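Side-chain contacts in conserved Archaeal protein (Sulfolobus acidocaldarius, PDB 4OPC), which reduces the double bonds of geranylgeranyl chains in archaeal membrane lipid precursors, using one bound FAD per subunit: residues C48-S53 with K226-L231; V87-G92 with H200-I205. All blocks are in the same frame, centred on the assembly; numbering follows the deposited sequence.

Both contacts involve the eight-stranded mixed sheet that runs beside the flavin and lipid sites, and their centres lie about 13 Å apart. Interaction 1 joins C48-S53, which leads into the outermost strand 51-53, to strand 226-234. Interaction 2 joins strands 87-97 and 202-206, which lie on either side of strand 70-80. Strand 51-53 is the sheet neighbour of strand 87-97. Along the chain, both segments of interaction 2 fall between those of interaction 1. The two contacts also touch, where A51 CB packs on L203 CD1 at 3.8 Å. Interaction 1 lies at the buried flavin, whereas interaction 2 ties strands together at the surface.

Interaction 1 (C48-S53 with K226-L231); sequences CGDAVS and KVNVGL. With FDA (dihydroflavine-adenine dinucleotide), chain B.
This contact belongs to the FAD site, where the loop entering strand 51-53 borders the flavin ring and N228 of strand 226-234 meets the loop. N228 ND2 donates a hydrogen bond of 2.9 Å to C48 O, with an angle of 156° at the hydrogen. The donor lies in the carbonyl plane and uses a lone pair of C48 O. N228 CG is anti to the backbone N (chi1 -179°), which carries the amide across to the loop. The other end of that amide is held too, since N228 OD1 accepts a hydrogen bond from W218 NE1. With both ends bonded, the amide is held in one rotation.

G49 passes close to the flavin, with G49 N 3.0 Å from FDA N5. D50 OD2 stands 3.7 Å from N228 ND2, its carboxylate close to perpendicular to the amide plane. Its main partner is K222, in a salt bridge. Within the loop, D50 N donates to C48 SG at 3.3 Å, a bond that links the two residues across G49.

A51 then reads the pyrimidine edge of the reduced flavin through its backbone. A51 N donates to FDA O4 at 3.1 Å, and FDA N3 donates to A51 O at 2.8 Å with a nearly straight angle of 171°.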
ATOM      1  N   CYS A  48       6.764   4.558   8.297  1.00 12.20           N
ATOM      2  CA  CYS A  48       6.791   4.492   6.846  1.00 12.68           C
ATOM      3  C   CYS A  48       8.194   4.882   6.401  1.00 11.66           C
ATOM      4  O   CYS A  48       8.906   5.579   7.129  1.00 13.03           O
ATOM      5  CB  CYS A  48       5.761   5.469   6.249  1.00 13.29           C
ATOM      6  SG  CYS A  48       5.540   5.313   4.455  1.00 12.83           S
ATOM      7  N   GLY A  49       8.585   4.428   5.212  1.00 11.51           N
ATOM      8  CA  GLY A  49       9.802   4.902   4.576  1.00 12.87           C
ATOM      9  C   GLY A  49       9.667   6.309   4.017  1.00 14.83           C
ATOM     10  O   GLY A  49      10.677   6.961   3.745  1.00 15.12           O
ATOM     11  N   ASP A  50       8.422   6.754   3.829  1.00 13.15           N
ATOM     12  CA  ASP A  50       8.089   8.133   3.439  1.00 15.57           C
ATOM     13  C   ASP A  50       8.410   8.480   1.989  1.00 15.16           C
ATOM     14  O   ASP A  50       8.447   9.661   1.622  1.00 16.36           O
ATOM     15  CB  ASP A  50       8.742   9.172   4.365  1.00 17.57           C
ATOM     16  CG  ASP A  50       8.279   9.072   5.808  1.00 15.20           C
ATOM     17  OD1 ASP A  50       7.167   8.589   6.091  1.00 17.13           O
ATOM     18  OD2 ASP A  50       9.060   9.511   6.680  1.00 20.94           O
ATOM     19  N   ALA A  51       8.628   7.467   1.159  1.00 13.66           N
ATOM     20  CA  ALA A  51       8.984   7.691  -0.244  1.00 14.14           C
ATOM     21  C   ALA A  51       7.773   7.528  -1.157  1.00 15.18           C
ATOM     22  O   ALA A  51       7.111   6.492  -1.129  1.00 14.93           O
ATOM     23  CB  ALA A  51      10.071   6.724  -0.656  1.00 14.43           C
ATOM     24  N   VAL A  52       7.480   8.542  -1.967  1.00 15.61           N
ATOM     25  CA  VAL A  52       6.316   8.490  -2.855  1.00 15.55           C
ATOM     26  C   VAL A  52       6.664   9.073  -4.224  1.00 16.01           C
ATOM     27  O   VAL A  52       7.315  10.112  -4.312  1.00 17.01           O
ATOM     28  CB  VAL A  52       5.100   9.271  -2.280  1.00 15.92           C
ATOM     29  CG1 VAL A  52       3.847   9.006  -3.119  1.00 15.46           C
ATOM     30  CG2 VAL A  52       4.841   8.918  -0.820  1.00 19.01           C
ATOM     31  N   SER A  53       6.209   8.418  -5.284  1.00 16.00           N
ATOM     32  CA  SER A  53       6.450   8.877  -6.648  1.00 16.97           C
ATOM     33  C   SER A  53       5.743  10.203  -6.941  1.00 16.33           C
ATOM     34  O   SER A  53       4.604  10.410  -6.534  1.00 17.98           O
ATOM     35  CB  SER A  53       5.960   7.813  -7.630  1.00 21.88           C
ATOM     36  OG  SER A  53       5.955   8.286  -8.964  1.00 33.16           O
ATOM     37  N   LYS A 226      20.855  12.711   6.720  1.00 22.87           N
ATOM     38  CA  LYS A 226      19.727  12.163   7.458  1.00 23.87           C
ATOM     39  C   LYS A 226      19.094  11.066   6.623  1.00 20.53           C
ATOM     40  O   LYS A 226      18.924  11.221   5.418  1.00 23.28           O
ATOM     41  CB  LYS A 226      18.703  13.255   7.780  1.00 24.38           C
ATOM     42  CG  LYS A 226      17.484  12.751   8.555  1.00 23.07           C
ATOM     43  CD  LYS A 226      16.662  13.878   9.185  1.00 32.95           C
ATOM     44  CE  LYS A 226      16.229  14.915   8.164  1.00 44.38           C
ATOM     45  NZ  LYS A 226      15.522  16.064   8.818  1.00 34.87           N
ATOM     46  N   VAL A 227      18.763   9.948   7.259  1.00 19.53           N
ATOM     47  CA  VAL A 227      18.288   8.788   6.517  1.00 17.08           C
ATOM     48  C   VAL A 227      17.191   8.031   7.255  1.00 17.81           C
ATOM     49  O   VAL A 227      17.214   7.913   8.477  1.00 18.74           O
ATOM     50  CB  VAL A 227      19.471   7.832   6.155  1.00 19.89           C
ATOM     51  CG1 VAL A 227      20.125   7.246   7.407  1.00 21.02           C
ATOM     52  CG2 VAL A 227      19.015   6.715   5.215  1.00 17.42           C
ATOM     53  N   ASN A 228      16.217   7.559   6.483  1.00 16.07           N
ATOM     54  CA  ASN A 228      15.192   6.627   6.942  1.00 15.19           C
ATOM     55  C   ASN A 228      15.679   5.222   6.551  1.00 14.39           C
ATOM     56  O   ASN A 228      15.773   4.893   5.364  1.00 15.39           O
ATOM     57  CB  ASN A 228      13.843   7.009   6.287  1.00 14.72           C
ATOM     58  CG  ASN A 228      12.680   6.120   6.706  1.00 14.58           C
ATOM     59  OD1 ASN A 228      12.775   4.892   6.701  1.00 14.67           O
ATOM     60  ND2 ASN A 228      11.554   6.751   7.039  1.00 15.30           N
ATOM     61  N   VAL A 229      16.046   4.429   7.551  1.00 14.53           N
ATOM     62  CA  VAL A 229      16.619   3.101   7.311  1.00 13.25           C
ATOM     63  C   VAL A 229      15.738   2.053   7.977  1.00 13.56           C
ATOM     64  O   VAL A 229      15.289   2.229   9.111  1.00 15.07           O
ATOM     65  CB  VAL A 229      18.103   3.010   7.788  1.00 16.30           C
ATOM     66  CG1 VAL A 229      18.262   3.546   9.203  1.00 23.12           C
ATOM     67  CG2 VAL A 229      18.614   1.586   7.686  1.00 16.68           C
ATOM     68  N   GLY A 230      15.447   0.970   7.275  1.00 13.52           N
ATOM     69  CA  GLY A 230      14.556  -0.028   7.832  1.00 14.19           C
ATOM     70  C   GLY A 230      14.552  -1.328   7.061  1.00 12.55           C
ATOM     71  O   GLY A 230      15.353  -1.543   6.142  1.00 11.96           O
ATOM     72  N   LEU A 231      13.633  -2.205   7.446  1.00 12.26           N
ATOM     73  CA  LEU A 231      13.458  -3.468   6.746  1.00 10.87           C
ATOM     74  C   LEU A 231      12.036  -3.967   6.874  1.00 11.39           C
ATOM     75  O   LEU A 231      11.295  -3.567   7.775  1.00 11.94           O
ATOM     76  CB  LEU A 231      14.432  -4.550   7.254  1.00 13.23           C
ATOM     77  CG  LEU A 231      14.034  -5.264   8.545  1.00 12.65           C
ATOM     78  CD1 LEU A 231      14.789  -6.590   8.670  1.00 15.87           C
ATOM     79  CD2 LEU A 231      14.291  -4.390   9.772  1.00 15.05           C
TER
HETATM   80  PA  FDA B 501      -2.808   4.613   7.865  1.00 11.70           P
HETATM   81  O1A FDA B 501      -2.516   3.477   8.767  1.00 12.00           O
HETATM   82  O2A FDA B 501      -1.661   5.559   7.531  1.00 12.71           O
HETATM   83  O5B FDA B 501      -3.974   5.481   8.490  1.00 11.03           O
HETATM   84  C5B FDA B 501      -5.098   4.847   9.133  1.00 11.04           C
HETATM   85  C4B FDA B 501      -5.686   5.846  10.094  1.00 11.70           C
HETATM   86  O4B FDA B 501      -6.927   5.331  10.619  1.00 11.74           O
HETATM   87  C3B FDA B 501      -4.805   6.181  11.302  1.00 12.68           C
HETATM   88  O3B FDA B 501      -4.505   7.574  11.347  1.00 12.98           O
HETATM   89  C2B FDA B 501      -5.614   5.659  12.505  1.00 12.65           C
HETATM   90  O2B FDA B 501      -5.453   6.464  13.663  1.00 13.64           O
HETATM   91  C1B FDA B 501      -7.037   5.722  11.973  1.00 11.82           C
HETATM   92  N9A FDA B 501      -8.012   4.819  12.574  1.00 11.73           N
HETATM   93  C8A FDA B 501      -7.959   3.447  12.613  1.00 11.96           C
HETATM   94  N7A FDA B 501      -9.021   2.888  13.147  1.00 11.86           N
HETATM   95  C5A FDA B 501      -9.832   3.967  13.469  1.00 11.31           C
HETATM   96  C6A FDA B 501     -11.126   4.047  14.018  1.00 11.73           C
HETATM   97  N6A FDA B 501     -11.878   2.982  14.305  1.00 13.27           N
HETATM   98  N1A FDA B 501     -11.668   5.272  14.160  1.00 11.89           N
HETATM   99  C2A FDA B 501     -10.936   6.343  13.835  1.00 12.57           C
HETATM  100  N3A FDA B 501      -9.726   6.390  13.274  1.00 12.19           N
HETATM  101  C4A FDA B 501      -9.238   5.158  13.090  1.00 11.53           C
HETATM  102  N1  FDA B 501       4.471   3.264   1.385  1.00 10.95           N
HETATM  103  C2  FDA B 501       5.022   4.147   0.491  1.00 11.33           C
HETATM  104  O2  FDA B 501       4.357   4.640  -0.414  1.00 11.95           O
HETATM  105  N3  FDA B 501       6.338   4.482   0.675  1.00 11.51           N
HETATM  106  C4  FDA B 501       7.215   3.945   1.595  1.00 11.85           C
HETATM  107  O4  FDA B 501       8.332   4.438   1.733  1.00 12.91           O
HETATM  108  C4X FDA B 501       6.614   2.994   2.448  1.00 11.30           C
HETATM  109  N5  FDA B 501       7.369   2.416   3.426  1.00 11.23           N
HETATM  110  C5X FDA B 501       6.762   1.752   4.471  1.00 10.87           C
HETATM  111  C6  FDA B 501       7.486   1.405   5.603  1.00 11.82           C
HETATM  112  C7  FDA B 501       6.881   0.820   6.704  1.00 11.46           C
HETATM  113  C7M FDA B 501       7.688   0.585   7.954  1.00 12.64           C
HETATM  114  C8  FDA B 501       5.509   0.525   6.660  1.00 11.22           C
HETATM  115  C8M FDA B 501       4.807  -0.047   7.869  1.00 13.20           C
HETATM  116  C9  FDA B 501       4.778   0.853   5.516  1.00 10.98           C
HETATM  117  C9A FDA B 501       5.382   1.481   4.433  1.00 10.94           C
HETATM  118  N10 FDA B 501       4.666   1.865   3.276  1.00 10.59           N
HETATM  119  C10 FDA B 501       5.256   2.713   2.364  1.00 11.36           C
HETATM  120  C1' FDA B 501       3.201   1.655   3.169  1.00 10.80           C
HETATM  121  C2' FDA B 501       2.437   2.939   3.546  1.00 11.01           C
HETATM  122  O2' FDA B 501       2.976   3.512   4.741  1.00 11.03           O
HETATM  123  C3' FDA B 501       0.956   2.630   3.780  1.00 11.05           C
HETATM  124  O3' FDA B 501       0.492   1.837   2.696  1.00 10.86           O
HETATM  125  C4' FDA B 501       0.035   3.856   3.853  1.00 11.09           C
HETATM  126  O4' FDA B 501       0.552   4.851   4.735  1.00 11.32           O
HETATM  127  C5' FDA B 501      -1.363   3.465   4.273  1.00 10.85           C
HETATM  128  O5' FDA B 501      -2.176   4.645   4.435  1.00 10.69           O
HETATM  129  P   FDA B 501      -3.642   4.515   5.038  1.00 10.86           P
HETATM  130  O1P FDA B 501      -4.208   5.875   5.055  1.00 10.79           O
HETATM  131  O2P FDA B 501      -4.436   3.419   4.345  1.00 10.79           O
HETATM  132  O3P FDA B 501      -3.426   3.965   6.525  1.00 10.86           O

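Interaction 2 (V87-G92 with H200-I205); sequences VWTVNG and HDYLRI
N91 OD1 accepts a hydrogen bond of 2.7 Å from Y202 OH, the one polar bond between strands 87-97 and 202-206 in this contact. The two strands belong to the same mixed sheet but are not neighbours. Strand 70-80 runs between them, and the side chains reach across it. The nearest CA atoms, those of N91 and Y202, are 8.6 Å apart.

The amide oxygen comes to the edge of the Y202 ring and lies near the ring plane. It is also 3.4 Å from Y202 CE2, so it sits beside the hydroxyl corner of the ring. The amide and ring planes are 71° apart. Seen from N91, the hydroxyl is tilted 26° from the carbonyl plane. N91 CG is anti to its carbonyl carbon (chi1 -65°), and this rotation lets N91 OD1 reach the hydroxyl.

T89 adds the nonpolar part. T89 CG2 approaches Y202 CE2 obliquely at 3.8 Å, and the two side chains cross at about a right angle. The methyl is anti to the backbone N and takes the contact with the ring.

K78 of the intervening strand links T89 and Y202, since K78 NZ is hydrogen-bonded to T89 OG1 and the lysine makes a cation-pi contact with the Y202 ring. Backbone bonds fasten both flanking strands to strand 70-80: V90 pairs with I77, and L203 with G76.

Y202 is thus engaged through its hydroxyl, its ring carbons and its pi system. The chemistry is mixed, a neutral phenol-to-amide bond beside a lysine charge. That charge would probably make the phenol a somewhat stronger donor to N91 OD1.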
ATOM      1  N   VAL A  87      24.427  -3.765  -8.602  1.00 15.93           N
ATOM      2  CA  VAL A  87      23.456  -2.721  -8.302  1.00 16.99           C
ATOM      3  C   VAL A  87      22.725  -2.345  -9.582  1.00 18.90           C
ATOM      4  O   VAL A  87      23.351  -1.978 -10.576  1.00 22.36           O
ATOM      5  CB  VAL A  87      24.132  -1.466  -7.729  1.00 17.00           C
ATOM      6  CG1 VAL A  87      23.102  -0.365  -7.498  1.00 19.75           C
ATOM      7  CG2 VAL A  87      24.836  -1.798  -6.430  1.00 22.22           C
ATOM      8  N   TRP A  88      21.405  -2.470  -9.558  1.00 19.33           N
ATOM      9  CA  TRP A  88      20.562  -2.025 -10.656  1.00 20.91           C
ATOM     10  C   TRP A  88      20.036  -0.627 -10.360  1.00 19.98           C
ATOM     11  O   TRP A  88      19.538  -0.356  -9.262  1.00 22.82           O
ATOM     12  CB  TRP A  88      19.394  -2.988 -10.860  1.00 21.06           C
ATOM     13  CG  TRP A  88      19.756  -4.282 -11.552  1.00 22.61           C
ATOM     14  CD1 TRP A  88      20.993  -4.666 -12.000  1.00 26.27           C
ATOM     15  CD2 TRP A  88      18.866  -5.359 -11.866  1.00 20.59           C
ATOM     16  NE1 TRP A  88      20.918  -5.914 -12.579  1.00 25.31           N
ATOM     17  CE2 TRP A  88      19.623  -6.356 -12.515  1.00 23.01           C
ATOM     18  CE3 TRP A  88      17.494  -5.572 -11.675  1.00 24.60           C
ATOM     19  CZ2 TRP A  88      19.059  -7.554 -12.955  1.00 24.93           C
ATOM     20  CZ3 TRP A  88      16.936  -6.760 -12.117  1.00 23.93           C
ATOM     21  CH2 TRP A  88      17.718  -7.733 -12.751  1.00 27.96           C
ATOM     22  N   THR A  89      20.138   0.271 -11.328  1.00 24.38           N
ATOM     23  CA  THR A  89      19.629   1.620 -11.151  1.00 24.16           C
ATOM     24  C   THR A  89      18.357   1.826 -11.957  1.00 26.33           C
ATOM     25  O   THR A  89      18.348   1.620 -13.174  1.00 30.68           O
ATOM     26  CB  THR A  89      20.669   2.665 -11.570  1.00 27.49           C
ATOM     27  OG1 THR A  89      21.846   2.509 -10.773  1.00 32.37           O
ATOM     28  CG2 THR A  89      20.119   4.070 -11.374  1.00 29.15           C
ATOM     29  N   VAL A  90      17.281   2.219 -11.282  1.00 27.84           N
ATOM     30  CA  VAL A  90      16.064   2.608 -11.978  1.00 27.99           C
ATOM     31  C   VAL A  90      15.730   4.064 -11.667  1.00 34.41           C
ATOM     32  O   VAL A  90      15.616   4.458 -10.507  1.00 34.63           O
ATOM     33  CB  VAL A  90      14.875   1.659 -11.671  1.00 26.50           C
ATOM     34  CG1 VAL A  90      15.185   0.256 -12.171  1.00 39.66           C
ATOM     35  CG2 VAL A  90      14.558   1.626 -10.186  1.00 33.76           C
ATOM     36  N   ASN A  91      15.604   4.870 -12.715  1.00 32.42           N
ATOM     37  CA  ASN A  91      15.361   6.297 -12.547  1.00 33.12           C
ATOM     38  C   ASN A  91      13.878   6.627 -12.504  1.00 34.52           C
ATOM     39  O   ASN A  91      13.067   5.971 -13.156  1.00 33.71           O
ATOM     40  CB  ASN A  91      16.051   7.088 -13.657  1.00 34.75           C
ATOM     41  CG  ASN A  91      17.560   6.976 -13.597  1.00 41.09           C
ATOM     42  OD1 ASN A  91      18.170   7.204 -12.554  1.00 41.44           O
ATOM     43  ND2 ASN A  91      18.170   6.614 -14.716  1.00 49.58           N
ATOM     44  N   GLY A  92      13.532   7.643 -11.721  1.00 28.43           N
ATOM     45  CA  GLY A  92      12.150   8.057 -11.554  1.00 32.73           C
ATOM     46  C   GLY A  92      12.045   9.121 -10.478  1.00 29.13           C
ATOM     47  O   GLY A  92      12.706   9.036  -9.444  1.00 32.00           O
ATOM     48  N   HIS A 200      22.680  11.166  -2.626  1.00 23.97           N
ATOM     49  CA  HIS A 200      21.575  11.272  -1.683  1.00 23.71           C
ATOM     50  C   HIS A 200      20.210  11.456  -2.352  1.00 20.23           C
ATOM     51  O   HIS A 200      19.189  11.377  -1.680  1.00 21.48           O
ATOM     52  CB  HIS A 200      21.830  12.374  -0.645  1.00 24.87           C
ATOM     53  CG  HIS A 200      21.528  13.755  -1.139  1.00 26.44           C
ATOM     54  ND1 HIS A 200      22.343  14.425  -2.027  1.00 30.97           N
ATOM     55  CD2 HIS A 200      20.500  14.593  -0.865  1.00 32.36           C
ATOM     56  CE1 HIS A 200      21.826  15.613  -2.283  1.00 31.54           C
ATOM     57  NE2 HIS A 200      20.710  15.742  -1.588  1.00 36.72           N
ATOM     58  N   ASP A 201      20.195  11.674  -3.666  1.00 23.85           N
ATOM     59  CA  ASP A 201      18.939  11.708  -4.414  1.00 23.16           C
ATOM     60  C   ASP A 201      18.459  10.320  -4.855  1.00 21.88           C
ATOM     61  O   ASP A 201      17.422  10.197  -5.505  1.00 22.76           O
ATOM     62  CB  ASP A 201      19.021  12.670  -5.610  1.00 25.87           C
ATOM     63  CG  ASP A 201      20.181  12.359  -6.553  1.00 28.28           C
ATOM     64  OD1 ASP A 201      21.208  11.800  -6.111  1.00 29.81           O
ATOM     65  OD2 ASP A 201      20.066  12.712  -7.747  1.00 31.84           O
ATOM     66  N   TYR A 202      19.190   9.279  -4.472  1.00 20.38           N
ATOM     67  CA  TYR A 202      18.778   7.917  -4.783  1.00 19.09           C
ATOM     68  C   TYR A 202      18.433   7.121  -3.530  1.00 18.57           C
ATOM     69  O   TYR A 202      19.219   7.077  -2.577  1.00 19.18           O
ATOM     70  CB  TYR A 202      19.865   7.191  -5.588  1.00 21.68           C
ATOM     71  CG  TYR A 202      19.862   7.586  -7.045  1.00 23.98           C
ATOM     72  CD1 TYR A 202      20.414   8.792  -7.458  1.00 27.49           C
ATOM     73  CD2 TYR A 202      19.275   6.768  -8.003  1.00 27.32           C
ATOM     74  CE1 TYR A 202      20.394   9.165  -8.793  1.00 36.43           C
ATOM     75  CE2 TYR A 202      19.252   7.134  -9.341  1.00 28.43           C
ATOM     76  CZ  TYR A 202      19.810   8.332  -9.725  1.00 34.01           C
ATOM     77  OH  TYR A 202      19.785   8.692 -11.050  1.00 39.55           O
ATOM     78  N   LEU A 203      17.261   6.491  -3.537  1.00 17.29           N
ATOM     79  CA  LEU A 203      16.923   5.512  -2.512  1.00 16.18           C
ATOM     80  C   LEU A 203      17.775   4.266  -2.704  1.00 15.41           C
ATOM     81  O   LEU A 203      18.204   3.965  -3.821  1.00 18.34           O
ATOM     82  CB  LEU A 203      15.464   5.103  -2.633  1.00 15.60           C
ATOM     83  CG  LEU A 203      14.441   6.238  -2.627  1.00 15.26           C
ATOM     84  CD1 LEU A 203      13.055   5.642  -2.753  1.00 18.25           C
ATOM     85  CD2 LEU A 203      14.568   7.100  -1.370  1.00 17.05           C
ATOM     86  N   ARG A 204      18.021   3.546  -1.613  1.00 14.39           N
ATOM     87  CA  ARG A 204      18.713   2.265  -1.699  1.00 13.61           C
ATOM     88  C   ARG A 204      17.821   1.164  -1.169  1.00 14.09           C
ATOM     89  O   ARG A 204      17.254   1.276  -0.089  1.00 15.23           O
ATOM     90  CB  ARG A 204      20.024   2.283  -0.913  1.00 15.53           C
ATOM     91  CG  ARG A 204      20.959   3.417  -1.292  1.00 17.18           C
ATOM     92  CD  ARG A 204      22.166   3.461  -0.369  1.00 19.59           C
ATOM     93  NE  ARG A 204      22.845   4.747  -0.461  1.00 18.31           N
ATOM     94  CZ  ARG A 204      23.870   5.111   0.302  1.00 23.88           C
ATOM     95  NH1 ARG A 204      24.342   4.285   1.230  1.00 26.40           N
ATOM     96  NH2 ARG A 204      24.427   6.306   0.135  1.00 25.54           N
ATOM     97  N   ILE A 205      17.709   0.091  -1.945  1.00 13.72           N
ATOM     98  CA  ILE A 205      16.961  -1.094  -1.548  1.00 13.62           C
ATOM     99  C   ILE A 205      17.916  -2.276  -1.625  1.00 12.64           C
ATOM    100  O   ILE A 205      18.585  -2.474  -2.648  1.00 13.64           O
ATOM    101  CB  ILE A 205      15.753  -1.327  -2.469  1.00 12.88           C
ATOM    102  CG1 ILE A 205      14.720  -0.223  -2.221  1.00 15.33           C
ATOM    103  CG2 ILE A 205      15.133  -2.701  -2.213  1.00 16.60           C
ATOM    104  CD1 ILE A 205      13.487  -0.321  -3.109  1.00 17.88           C
TER